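Local coordinates for hypothetical protein Atu0120 (Agrobacterium tumefaciens, PDB 2I6H) that is of unknown function, an all-helical bacterial protein of the DUF924 family that was crystallised with bound calcium ions, at residues K24-V35 against G75-A85. Residues are numbered along the deposited sequence; the frame is centred on the assembly and turned at random.
With CA (calcium ion), chain C.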
loop_
_atom_site.group_PDB
_atom_site.type_symbol
_atom_site.label_atom_id
_atom_site.label_comp_id
_atom_site.label_asym_id
_atom_site.label_seq_id
_atom_site.Cartn_x
_atom_site.Cartn_y
_atom_site.Cartn_z
ATOM N N LYS A 24 -11.464 0.252 32.483
ATOM C CA LYS A 24 -12.759 0.291 31.800
ATOM C C LYS A 24 -13.017 1.557 30.971
ATOM O O LYS A 24 -13.742 1.520 29.998
ATOM C CB LYS A 24 -13.897 0.047 32.800
ATOM C CG LYS A 24 -13.999 -1.416 33.242
ATOM C CD LYS A 24 -15.315 -1.718 33.977
ATOM C CE LYS A 24 -15.362 -3.166 34.443
ATOM N NZ LYS A 24 -16.549 -3.466 35.295
ATOM N N ASN A 25 -12.433 2.696 31.385
ATOM C CA ASN A 25 -12.757 3.978 30.745
ATOM C C ASN A 25 -11.805 4.366 29.634
ATOM O O ASN A 25 -10.683 3.812 29.525
ATOM C CB ASN A 25 -12.794 5.107 31.789
ATOM C CG ASN A 25 -13.434 4.668 33.113
ATOM O OD1 ASN A 25 -14.622 4.368 33.145
ATOM N ND2 ASN A 25 -12.642 4.627 34.193
ATOM N N ASP A 26 -12.250 5.290 28.781
ATOM C CA ASP A 26 -11.371 5.794 27.710
ATOM C C ASP A 26 -10.042 6.370 28.218
ATOM O O ASP A 26 -9.061 6.507 27.442
ATOM C CB ASP A 26 -12.098 6.838 26.889
ATOM C CG ASP A 26 -12.440 8.091 27.691
ATOM O OD1 ASP A 26 -13.117 7.966 28.707
ATOM O OD2 ASP A 26 -12.086 9.204 27.274
ATOM N N THR A 27 -10.012 6.724 29.511
ATOM C CA THR A 27 -8.779 7.253 30.140
ATOM C C THR A 27 -7.788 6.167 30.597
ATOM O O THR A 27 -6.735 6.495 31.224
ATOM C CB THR A 27 -9.124 8.078 31.379
ATOM O OG1 THR A 27 -9.926 7.279 32.260
ATOM C CG2 THR A 27 -9.859 9.406 31.004
ATOM N N ALA A 28 -8.119 4.896 30.312
ATOM C CA ALA A 28 -7.292 3.754 30.745
ATOM C C ALA A 28 -5.835 3.868 30.273
ATOM O O ALA A 28 -5.564 4.140 29.077
ATOM C CB ALA A 28 -7.901 2.429 30.240
ATOM N N ALA A 29 -4.903 3.591 31.181
ATOM C CA ALA A 29 -3.507 3.430 30.769
ATOM C C ALA A 29 -3.355 2.354 29.703
ATOM O O ALA A 29 -2.567 2.521 28.771
ATOM C CB ALA A 29 -2.645 3.117 31.972
ATOM N N LEU A 30 -4.097 1.247 29.849
ATOM C CA LEU A 30 -3.987 0.135 28.906
ATOM C C LEU A 30 -4.283 0.597 27.471
ATOM O O LEU A 30 -3.585 0.186 26.535
ATOM C CB LEU A 30 -4.941 -0.992 29.323
ATOM C CG LEU A 30 -4.889 -2.276 28.449
ATOM C CD1 LEU A 30 -3.512 -2.962 28.518
ATOM C CD2 LEU A 30 -5.983 -3.207 28.969
ATOM N N ALA A 31 -5.326 1.406 27.289
ATOM C CA ALA A 31 -5.646 1.874 25.927
ATOM C C ALA A 31 -4.479 2.698 25.350
ATOM O O ALA A 31 -4.073 2.518 24.190
ATOM C CB ALA A 31 -6.970 2.696 25.925
ATOM N N ALA A 32 -3.929 3.579 26.172
ATOM C CA ALA A 32 -2.800 4.416 25.742
ATOM C C ALA A 32 -1.565 3.549 25.451
ATOM O O ALA A 32 -0.814 3.815 24.504
ATOM C CB ALA A 32 -2.480 5.476 26.795
ATOM N N ASP A 33 -1.335 2.553 26.294
ATOM C CA ASP A 33 -0.244 1.576 26.053
ATOM C C ASP A 33 -0.375 0.899 24.703
ATOM O O ASP A 33 0.639 0.683 24.035
ATOM C CB ASP A 33 -0.195 0.477 27.143
ATOM C CG ASP A 33 0.256 0.997 28.514
ATOM O OD1 ASP A 33 0.746 2.141 28.600
ATOM O OD2 ASP A 33 0.113 0.224 29.506
ATOM N N ILE A 34 -1.599 0.487 24.323
ATOM C CA ILE A 34 -1.800 -0.240 23.057
ATOM C C ILE A 34 -1.425 0.702 21.909
ATOM O O ILE A 34 -0.684 0.327 20.973
ATOM C CB ILE A 34 -3.264 -0.763 22.941
ATOM C CG1 ILE A 34 -3.459 -1.922 23.943
ATOM C CG2 ILE A 34 -3.601 -1.145 21.501
ATOM C CD1 ILE A 34 -4.953 -2.187 24.268
ATOM N N VAL A 35 -1.939 1.926 21.987
ATOM C CA VAL A 35 -1.703 2.900 20.926
ATOM C C VAL A 35 -0.204 3.238 20.837
ATOM O O VAL A 35 0.374 3.233 19.733
ATOM C CB VAL A 35 -2.594 4.164 21.085
ATOM C CG1 VAL A 35 -2.198 5.235 20.012
ATOM C CG2 VAL A 35 -4.110 3.772 20.929
ATOM N N GLY A 75 -16.500 1.177 27.116
ATOM C CA GLY A 75 -16.240 2.543 27.553
ATOM C C GLY A 75 -15.153 3.241 26.744
ATOM O O GLY A 75 -15.077 4.477 26.739
ATOM N N TRP A 76 -14.297 2.463 26.076
ATOM C CA TRP A 76 -13.231 3.050 25.239
ATOM C C TRP A 76 -13.791 3.793 24.028
ATOM O O TRP A 76 -13.094 4.596 23.391
ATOM C CB TRP A 76 -12.220 1.967 24.798
ATOM C CG TRP A 76 -11.374 1.452 25.930
ATOM C CD1 TRP A 76 -11.577 1.645 27.290
ATOM C CD2 TRP A 76 -10.204 0.639 25.812
ATOM N NE1 TRP A 76 -10.593 0.977 28.020
ATOM C CE2 TRP A 76 -9.734 0.362 27.137
ATOM C CE3 TRP A 76 -9.502 0.109 24.724
ATOM C CZ2 TRP A 76 -8.596 -0.420 27.380
ATOM C CZ3 TRP A 76 -8.344 -0.676 24.984
ATOM C CH2 TRP A 76 -7.911 -0.916 26.299
ATOM N N LEU A 77 -15.052 3.519 23.695
ATOM C CA LEU A 77 -15.699 4.286 22.620
ATOM C C LEU A 77 -15.765 5.793 22.952
ATOM O O LEU A 77 -15.961 6.620 22.060
ATOM C CB LEU A 77 -17.103 3.737 22.326
ATOM C CG LEU A 77 -17.108 2.382 21.574
ATOM C CD1 LEU A 77 -18.536 1.803 21.590
ATOM C CD2 LEU A 77 -16.531 2.512 20.107
ATOM N N GLU A 78 -15.607 6.144 24.234
ATOM C CA GLU A 78 -15.668 7.569 24.610
ATOM C C GLU A 78 -14.498 8.419 24.044
ATOM O O GLU A 78 -14.659 9.649 23.842
ATOM C CB GLU A 78 -15.753 7.691 26.138
ATOM C CG GLU A 78 -15.866 9.123 26.580
ATOM C CD GLU A 78 -16.036 9.291 28.107
ATOM O OE1 GLU A 78 -16.279 8.320 28.847
ATOM O OE2 GLU A 78 -15.918 10.457 28.557
ATOM N N GLY A 79 -13.335 7.790 23.813
ATOM C CA GLY A 79 -12.103 8.508 23.401
ATOM C C GLY A 79 -11.670 8.108 21.991
ATOM O O GLY A 79 -11.894 6.966 21.573
ATOM N N ALA A 80 -11.056 9.033 21.262
ATOM C CA ALA A 80 -10.616 8.719 19.909
ATOM C C ALA A 80 -9.487 7.689 19.913
ATOM O O ALA A 80 -9.580 6.670 19.199
ATOM C CB ALA A 80 -10.192 10.005 19.129
ATOM N N GLU A 81 -8.409 7.938 20.674
ATOM C CA GLU A 81 -7.311 6.962 20.675
ATOM C C GLU A 81 -7.683 5.645 21.371
ATOM O O GLU A 81 -7.231 4.594 20.972
ATOM C CB GLU A 81 -6.014 7.551 21.235
ATOM C CG GLU A 81 -5.482 8.665 20.287
ATOM C CD GLU A 81 -3.991 8.992 20.477
ATOM O OE1 GLU A 81 -3.514 8.848 21.614
ATOM O OE2 GLU A 81 -3.314 9.353 19.476
ATOM N N SER A 82 -8.532 5.706 22.398
ATOM C CA SER A 82 -8.996 4.460 23.010
ATOM C C SER A 82 -9.879 3.672 22.030
ATOM O O SER A 82 -9.856 2.434 22.028
ATOM C CB SER A 82 -9.694 4.693 24.380
ATOM O OG SER A 82 -10.753 5.624 24.261
ATOM N N SER A 83 -10.625 4.366 21.173
ATOM C CA SER A 83 -11.394 3.645 20.137
ATOM C C SER A 83 -10.442 3.037 19.100
ATOM O O SER A 83 -10.670 1.932 18.643
ATOM C CB SER A 83 -12.408 4.535 19.426
ATOM O OG SER A 83 -13.490 4.863 20.290
ATOM N N LEU A 84 -9.393 3.778 18.744
ATOM C CA LEU A 84 -8.316 3.198 17.921
ATOM C C LEU A 84 -7.776 1.899 18.559
ATOM O O LEU A 84 -7.569 0.895 17.873
ATOM C CB LEU A 84 -7.163 4.230 17.717
ATOM C CG LEU A 84 -5.900 3.720 16.973
ATOM C CD1 LEU A 84 -6.300 3.106 15.598
ATOM C CD2 LEU A 84 -4.837 4.823 16.797
ATOM N N ALA A 85 -7.506 1.923 19.872
ATOM C CA ALA A 85 -7.072 0.725 20.583
ATOM C C ALA A 85 -8.058 -0.441 20.385
ATOM O O ALA A 85 -7.619 -1.590 20.208
ATOM C CB ALA A 85 -6.869 1.008 22.081
HETATM CA CA CA C . -16.147 9.809 30.894
HETATM O O HOH W 1 -15.787 -0.244 29.581
HETATM O O HOH W 2 -15.201 5.776 29.073
HETATM O O HOH W 3 -13.735 9.219 30.806
#
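Ala31 presses its methyl group onto one face of the Trp76 indole, with CB 3.5 Å from the centroid of the six-membered ring and almost exactly on the ring normal, a CH-pi contact. The outer rim of the same ring meets Leu30 and Ile34: Leu30 CG lies in the ring plane 4.0 Å from CH2, and Ile34 CD1 comes to 3.8 Å from CZ3. With chi1 of Trp76 at -70°, CG turned away from the carbonyl carbon, the indole lies across the first two turns of helix 29-41.

Beyond the ring, Ala31, Ser82 and Ala85 let the helices approach, with Ile34 and Val35 packing against the same surface. Ala31 CB also meets Ser82 CB, Ala85 CB fits against Ile34 CG2, and Val35 CG2 rests 3.2 Å from Glu81 O. The segments 29-35 and 80-85 approach to 8.4 Å between axes and cross at 69°.

No direct hydrogen bond joins 24-35 to 75-85; water does so instead. One molecule links Lys24 O to Gly75 N, and a second accepts from Asp26 N while lying within bonding distance of Gly75 O and Glu78 OE1. The carboxylates of Asp26 and Glu78 stack with their planes 25° apart. Both Glu78 oxygens bind a calcium ion, and a water on the same ion donates to Asp26 OD1, so the cation probably offsets the repulsion between the two acids.

Behind this shell, Ser82 OG donates to Trp76 O in the carbonyl plane (2.7 Å), tying the 3-10 turn to the helix that follows Gly79, its N-cap. Trp76 NE1 is held by Met23 O, and Glu81 forms a salt bridge with Lys39. The contact thus joins the starts of helices 29-41 and 80-97, with helix 51-69 packing against Leu30 and Ile34 through Phe61.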